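PDB 2AZ4: metallo-beta-lactamase domain-containing protein from Enterococcus faecalis, which is of unknown function but holds two zinc ions in a metallo-beta-lactamase fold, consistent with a hydrolase, perhaps an RNA-binding exonuclease. Local coordinates for residues N121-K126 and N259-N264; R267-I272 and A287-V292. All coordinates share one frame; numbering follows the deposited sequence.

Contact 1 of 2, residues N121-K126 and N259-N264; sequences NSLNRK and NGYPAN
Leu-123, the last residue of helix 114-123, is the bump of this contact, and the turn after strand 256-260 supplies the shallow hollow, lined by Tyr-261, Pro-262 and Ala-263. With CG anti to its carbonyl carbon (chi1 -70°), the leucine projects its forked end onto the turn, and each methyl finds its own part of the surface. CD2 sits over the junction of the proline ring and the phenol's hydroxyl end, 4.1 Å from Pro-262 CB and 4.1 Å from Tyr-261 OH, approaching the phenol obliquely while the two side chains cross at about a right angle. CD1 settles instead on CB of Ala-263, 4.3 Å away.

The hollow owes its shape to a type I turn from Tyr-261 to Asn-264, closed by Asn-264 N to Tyr-261 O at 3.0 Å. Proline suits the second position of such a turn because its fixed phi matches, and its CD rests 3.4 Å above one face of the tyrosine ring, offset toward the rim. Alanine keeps the floor low beside a metal site, its side chain only about 4 Å at the nearest atoms from that of the zinc ligand His-94. Phe-129 packs against both Leu-123 and Tyr-261, while Asn-264 takes the N-cap position of helix 265-274.

No hydrogen bond or charge pair crosses here. The contact is almost wholly apolar, its one polar participant being the Tyr-261 hydroxyl, and rests on shape, a branched leucine spreading over rings and a methyl, so that the helix end and the turn beside the zinc site meet mainly through dispersion and burial of hydrocarbon surface.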
loop_
_atom_site.group_PDB
_atom_site.type_symbol
_atom_site.label_atom_id
_atom_site.label_comp_id
_atom_site.label_asym_id
_atom_site.label_seq_id
_atom_site.Cartn_x
_atom_site.Cartn_y
_atom_site.Cartn_z
ATOM N N ASN A 121 -8.296 8.394 1.996
ATOM C CA ASN A 121 -9.130 9.305 2.766
ATOM C C ASN A 121 -9.773 8.591 3.969
ATOM O O ASN A 121 -10.001 9.203 5.006
ATOM C CB ASN A 121 -10.179 9.978 1.876
ATOM C CG ASN A 121 -9.670 11.259 1.259
ATOM O OD1 ASN A 121 -9.271 11.285 0.113
ATOM N ND2 ASN A 121 -9.641 12.320 2.038
ATOM N N SER A 122 -10.034 7.295 3.814
ATOM C CA SER A 122 -10.532 6.449 4.895
ATOM C C SER A 122 -9.418 6.047 5.868
ATOM O O SER A 122 -9.588 6.156 7.090
ATOM C CB SER A 122 -11.194 5.202 4.313
ATOM O OG SER A 122 -11.572 4.299 5.330
ATOM N N LEU A 123 -8.281 5.584 5.347
ATOM C CA LEU A 123 -7.130 5.316 6.207
ATOM C C LEU A 123 -6.816 6.511 7.111
ATOM O O LEU A 123 -6.458 6.320 8.290
ATOM C CB LEU A 123 -5.888 4.890 5.408
ATOM C CG LEU A 123 -5.913 3.506 4.725
ATOM C CD1 LEU A 123 -4.697 3.274 3.828
ATOM C CD2 LEU A 123 -6.054 2.385 5.736
ATOM N N ASN A 124 -6.990 7.724 6.577
ATOM C CA ASN A 124 -6.622 8.951 7.296
ATOM C C ASN A 124 -7.781 9.713 7.952
ATOM O O ASN A 124 -7.692 10.937 8.189
ATOM C CB ASN A 124 -5.839 9.908 6.385
ATOM C CG ASN A 124 -5.018 10.914 7.180
ATOM O OD1 ASN A 124 -4.371 10.554 8.169
ATOM N ND2 ASN A 124 -5.031 12.174 6.748
ATOM N N ARG A 125 -8.859 9.000 8.264
ATOM C CA ARG A 125 -10.059 9.643 8.816
ATOM C C ARG A 125 -9.779 10.283 10.183
ATOM O O ARG A 125 -10.396 11.289 10.528
ATOM C CB ARG A 125 -11.216 8.640 8.911
ATOM C CG ARG A 125 -10.909 7.489 9.836
ATOM C CD ARG A 125 -11.993 6.438 9.841
ATOM N NE ARG A 125 -11.681 5.434 10.855
ATOM C CZ ARG A 125 -11.944 5.558 12.161
ATOM N NH1 ARG A 125 -12.547 6.646 12.637
ATOM N NH2 ARG A 125 -11.605 4.579 12.991
ATOM N N LYS A 126 -8.854 9.690 10.946
ATOM C CA LYS A 126 -8.463 10.195 12.276
ATOM C C LYS A 126 -7.160 11.008 12.226
ATOM O O LYS A 126 -6.687 11.520 13.255
ATOM C CB LYS A 126 -8.286 9.034 13.260
ATOM C CG LYS A 126 -9.556 8.479 13.881
ATOM C CD LYS A 126 -9.238 7.154 14.609
ATOM C CE LYS A 126 -10.101 6.959 15.861
ATOM N NZ LYS A 126 -9.548 5.928 16.808
ATOM N N ASN A 259 -9.345 -10.178 11.609
ATOM C CA ASN A 259 -9.074 -8.805 11.200
ATOM C C ASN A 259 -8.178 -8.814 9.982
ATOM O O ASN A 259 -7.476 -9.801 9.729
ATOM C CB ASN A 259 -8.496 -7.977 12.346
ATOM C CG ASN A 259 -8.581 -6.446 12.092
ATOM O OD1 ASN A 259 -9.309 -5.972 11.226
ATOM N ND2 ASN A 259 -7.830 -5.695 12.856
ATOM N N GLY A 260 -8.225 -7.732 9.208
ATOM C CA GLY A 260 -7.390 -7.615 8.033
ATOM C C GLY A 260 -6.950 -6.170 7.943
ATOM O O GLY A 260 -7.257 -5.360 8.822
ATOM N N TYR A 261 -6.234 -5.837 6.889
ATOM C CA TYR A 261 -5.755 -4.472 6.747
ATOM C C TYR A 261 -6.725 -3.751 5.821
ATOM O O TYR A 261 -7.040 -4.282 4.788
ATOM C CB TYR A 261 -4.315 -4.448 6.226
ATOM C CG TYR A 261 -3.758 -3.058 6.299
ATOM C CD1 TYR A 261 -3.370 -2.514 7.531
ATOM C CD2 TYR A 261 -3.691 -2.256 5.161
ATOM C CE1 TYR A 261 -2.898 -1.193 7.623
ATOM C CE2 TYR A 261 -3.220 -0.948 5.231
ATOM C CZ TYR A 261 -2.821 -0.427 6.469
ATOM O OH TYR A 261 -2.347 0.867 6.559
ATOM N N PRO A 262 -7.218 -2.551 6.191
ATOM C CA PRO A 262 -8.359 -1.959 5.454
ATOM C C PRO A 262 -8.151 -1.625 3.966
ATOM O O PRO A 262 -9.120 -1.591 3.198
ATOM C CB PRO A 262 -8.669 -0.667 6.242
ATOM C CG PRO A 262 -8.004 -0.826 7.552
ATOM C CD PRO A 262 -6.771 -1.658 7.281
ATOM N N ALA A 263 -6.914 -1.370 3.559
ATOM C CA ALA A 263 -6.630 -1.138 2.140
ATOM C C ALA A 263 -6.901 -2.372 1.258
ATOM O O ALA A 263 -7.102 -2.234 0.050
ATOM C CB ALA A 263 -5.197 -0.605 1.941
ATOM N N ASN A 264 -6.918 -3.565 1.856
ATOM C CA ASN A 264 -7.267 -4.788 1.101
ATOM C C ASN A 264 -8.769 -5.023 1.045
ATOM O O ASN A 264 -9.293 -6.018 1.572
ATOM C CB ASN A 264 -6.548 -6.031 1.653
ATOM C CG ASN A 264 -6.414 -7.116 0.617
ATOM O OD1 ASN A 264 -7.161 -7.150 -0.370
ATOM N ND2 ASN A 264 -5.455 -8.018 0.823
#

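Contact 2 of 2, residues R267-I272 and A287-V292; sequences RFAKII and ALLLEV
Leu-289 carries its side of this helix-to-helix contact alone, pushing both of its methyls toward Ala-269 and Ile-272 of segment 267-272. The apolar contacts come first. CD2 meets CD1 of Ile-272 tip to tip at 3.3 Å, tighter than usual van der Waals contact for two methyl carbons, so the exact placement of one or both ends is doubtful even though their meeting is not. The other branch, CD1, is more relaxed: it lies over Ala-269 of the other helix, 4.2 Å from its CB and 4.1 Å from its backbone N. Alanine fits because its short side chain lets the leucine come close to the helix backbone. Isoleucine brings length instead: its longer CG1 branch, anti to the carbonyl carbon (chi1 -66°), carries CD1 toward the leucine. Between the two segments, the nearest CA atoms are those of Ala-269 and Leu-289, 7.4 Å apart.

No hydrogen bond crosses between the segments. The backbone bonds stay within each helix, Ile-272 N to Phe-268 O at 3.0 Å and Glu-291 N to Ala-287 O at 2.9 Å, in regular i to i+4 pairs. Arg-267 turns to partners elsewhere, in salt bridges to Asp-349 and Glu-237.

The surroundings complete the apolar layer. Ile-272 also rests on Val-279 and Leu-281 of strand 278-282, which runs between the two helices in sequence, and Phe-268 lies on Leu-281. Helix 265-274 is the crossover of a beta-alpha-beta unit from strand 256-260 to strand 278-282; its far flank meets helix 237-249, while helix 283-293 also packs against helix 114-123.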
loop_
_atom_site.group_PDB
_atom_site.type_symbol
_atom_site.label_atom_id
_atom_site.label_comp_id
_atom_site.label_asym_id
_atom_site.label_seq_id
_atom_site.Cartn_x
_atom_site.Cartn_y
_atom_site.Cartn_z
ATOM N N ARG A 267 -10.238 -8.401 -0.318
ATOM C CA ARG A 267 -10.209 -9.546 0.583
ATOM C C ARG A 267 -11.456 -9.522 1.476
ATOM O O ARG A 267 -12.118 -10.543 1.636
ATOM C CB ARG A 267 -8.928 -9.601 1.430
ATOM C CG ARG A 267 -8.892 -10.800 2.384
ATOM C CD ARG A 267 -7.586 -10.929 3.197
ATOM N NE ARG A 267 -6.401 -11.028 2.340
ATOM C CZ ARG A 267 -5.148 -11.029 2.797
ATOM N NH1 ARG A 267 -4.921 -10.976 4.106
ATOM N NH2 ARG A 267 -4.118 -11.081 1.948
ATOM N N PHE A 268 -11.785 -8.360 2.046
ATOM C CA PHE A 268 -13.030 -8.244 2.837
ATOM C C PHE A 268 -14.256 -8.607 2.018
ATOM O O PHE A 268 -15.075 -9.428 2.454
ATOM C CB PHE A 268 -13.168 -6.852 3.436
ATOM C CG PHE A 268 -12.287 -6.627 4.618
ATOM C CD1 PHE A 268 -12.731 -6.972 5.915
ATOM C CD2 PHE A 268 -10.997 -6.097 4.459
ATOM C CE1 PHE A 268 -11.919 -6.751 7.039
ATOM C CE2 PHE A 268 -10.164 -5.887 5.582
ATOM C CZ PHE A 268 -10.624 -6.205 6.876
ATOM N N ALA A 269 -14.349 -8.031 0.820
ATOM C CA ALA A 269 -15.398 -8.377 -0.145
ATOM C C ALA A 269 -15.512 -9.875 -0.406
ATOM O O ALA A 269 -16.626 -10.433 -0.400
ATOM C CB ALA A 269 -15.221 -7.581 -1.457
ATOM N N LYS A 270 -14.378 -10.541 -0.632
ATOM C CA LYS A 270 -14.378 -12.000 -0.865
ATOM C C LYS A 270 -14.803 -12.802 0.341
ATOM O O LYS A 270 -15.503 -13.826 0.217
ATOM C CB LYS A 270 -13.003 -12.507 -1.332
ATOM C CG LYS A 270 -12.523 -11.892 -2.634
ATOM C CD LYS A 270 -13.407 -12.335 -3.823
ATOM C CE LYS A 270 -13.303 -11.375 -5.010
ATOM N NZ LYS A 270 -13.744 -12.025 -6.294
ATOM N N ILE A 271 -14.351 -12.380 1.517
ATOM C CA ILE A 271 -14.776 -13.040 2.743
ATOM C C ILE A 271 -16.308 -12.975 2.868
ATOM O O ILE A 271 -16.957 -13.993 3.112
ATOM C CB ILE A 271 -14.013 -12.486 4.001
ATOM C CG1 ILE A 271 -12.555 -12.941 3.943
ATOM C CG2 ILE A 271 -14.665 -12.965 5.309
ATOM C CD1 ILE A 271 -11.624 -12.148 4.839
ATOM N N ILE A 272 -16.873 -11.784 2.693
ATOM C CA ILE A 272 -18.325 -11.587 2.691
ATOM C C ILE A 272 -19.036 -12.503 1.682
ATOM O O ILE A 272 -20.081 -13.098 1.991
ATOM C CB ILE A 272 -18.647 -10.092 2.423
ATOM C CG1 ILE A 272 -18.150 -9.243 3.595
ATOM C CG2 ILE A 272 -20.132 -9.867 2.179
ATOM C CD1 ILE A 272 -18.241 -7.750 3.359
ATOM N N ALA A 287 -18.232 0.975 5.929
ATOM C CA ALA A 287 -18.464 2.204 5.181
ATOM C C ALA A 287 -17.568 2.310 3.945
ATOM O O ALA A 287 -18.031 2.734 2.878
ATOM C CB ALA A 287 -18.278 3.425 6.081
ATOM N N LEU A 288 -16.287 1.963 4.111
ATOM C CA LEU A 288 -15.322 1.893 3.000
ATOM C C LEU A 288 -15.791 0.910 1.918
ATOM O O LEU A 288 -15.722 1.186 0.716
ATOM C CB LEU A 288 -13.931 1.460 3.510
ATOM C CG LEU A 288 -12.778 1.488 2.481
ATOM C CD1 LEU A 288 -12.683 2.847 1.726
ATOM C CD2 LEU A 288 -11.454 1.140 3.176
ATOM N N LEU A 289 -16.257 -0.249 2.360
ATOM C CA LEU A 289 -16.766 -1.259 1.440
ATOM C C LEU A 289 -17.941 -0.747 0.627
ATOM O O LEU A 289 -18.081 -1.050 -0.584
ATOM C CB LEU A 289 -17.228 -2.459 2.238
ATOM C CG LEU A 289 -17.452 -3.701 1.412
ATOM C CD1 LEU A 289 -16.120 -4.347 1.110
ATOM C CD2 LEU A 289 -18.296 -4.628 2.222
ATOM N N LEU A 290 -18.802 0.004 1.303
ATOM C CA LEU A 290 -19.985 0.577 0.683
ATOM C C LEU A 290 -19.524 1.616 -0.328
ATOM O O LEU A 290 -20.008 1.647 -1.445
ATOM C CB LEU A 290 -20.911 1.206 1.736
ATOM C CG LEU A 290 -22.144 2.001 1.260
ATOM C CD1 LEU A 290 -23.089 1.134 0.398
ATOM C CD2 LEU A 290 -22.888 2.599 2.452
ATOM N N GLU A 291 -18.549 2.431 0.058
ATOM C CA GLU A 291 -18.063 3.497 -0.810
ATOM C C GLU A 291 -17.406 2.964 -2.094
ATOM O O GLU A 291 -17.715 3.425 -3.193
ATOM C CB GLU A 291 -17.082 4.393 -0.048
ATOM C CG GLU A 291 -16.690 5.613 -0.854
ATOM C CD GLU A 291 -15.599 6.414 -0.199
ATOM O OE1 GLU A 291 -15.225 6.070 0.941
ATOM O OE2 GLU A 291 -15.108 7.381 -0.830
ATOM N N VAL A 292 -16.533 1.970 -1.937
ATOM C CA VAL A 292 -15.767 1.381 -3.033
ATOM C C VAL A 292 -16.578 0.409 -3.923
ATOM O O VAL A 292 -16.470 0.454 -5.149
ATOM C CB VAL A 292 -14.461 0.690 -2.476
ATOM C CG1 VAL A 292 -13.733 -0.075 -3.561
ATOM C CG2 VAL A 292 -13.518 1.730 -1.889
#

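How the contacts relate
The two contacts lie in series along the chain, their centres about 11 Å apart, and strand 256-260 of contact 1 leads through turn 261-264 into helix 265-274 of contact 2. They also touch. The Phe-268 ring packs against the backbone of Gly-260 and Tyr-261, while Leu-288 reaches both Pro-262 and Ser-122, so helix 283-293 borders both halves of contact 1. Contact 2 lies within the six-stranded parallel sheet region and its helices, away from the zinc ions. Contact 1 ties that region to helix 114-123 of the metallo-beta-lactamase part, close to the metal site. Contact 1 thus spans the boundary between the two parts, and contact 2 packs helices within one of them, Leu-288 linking the two.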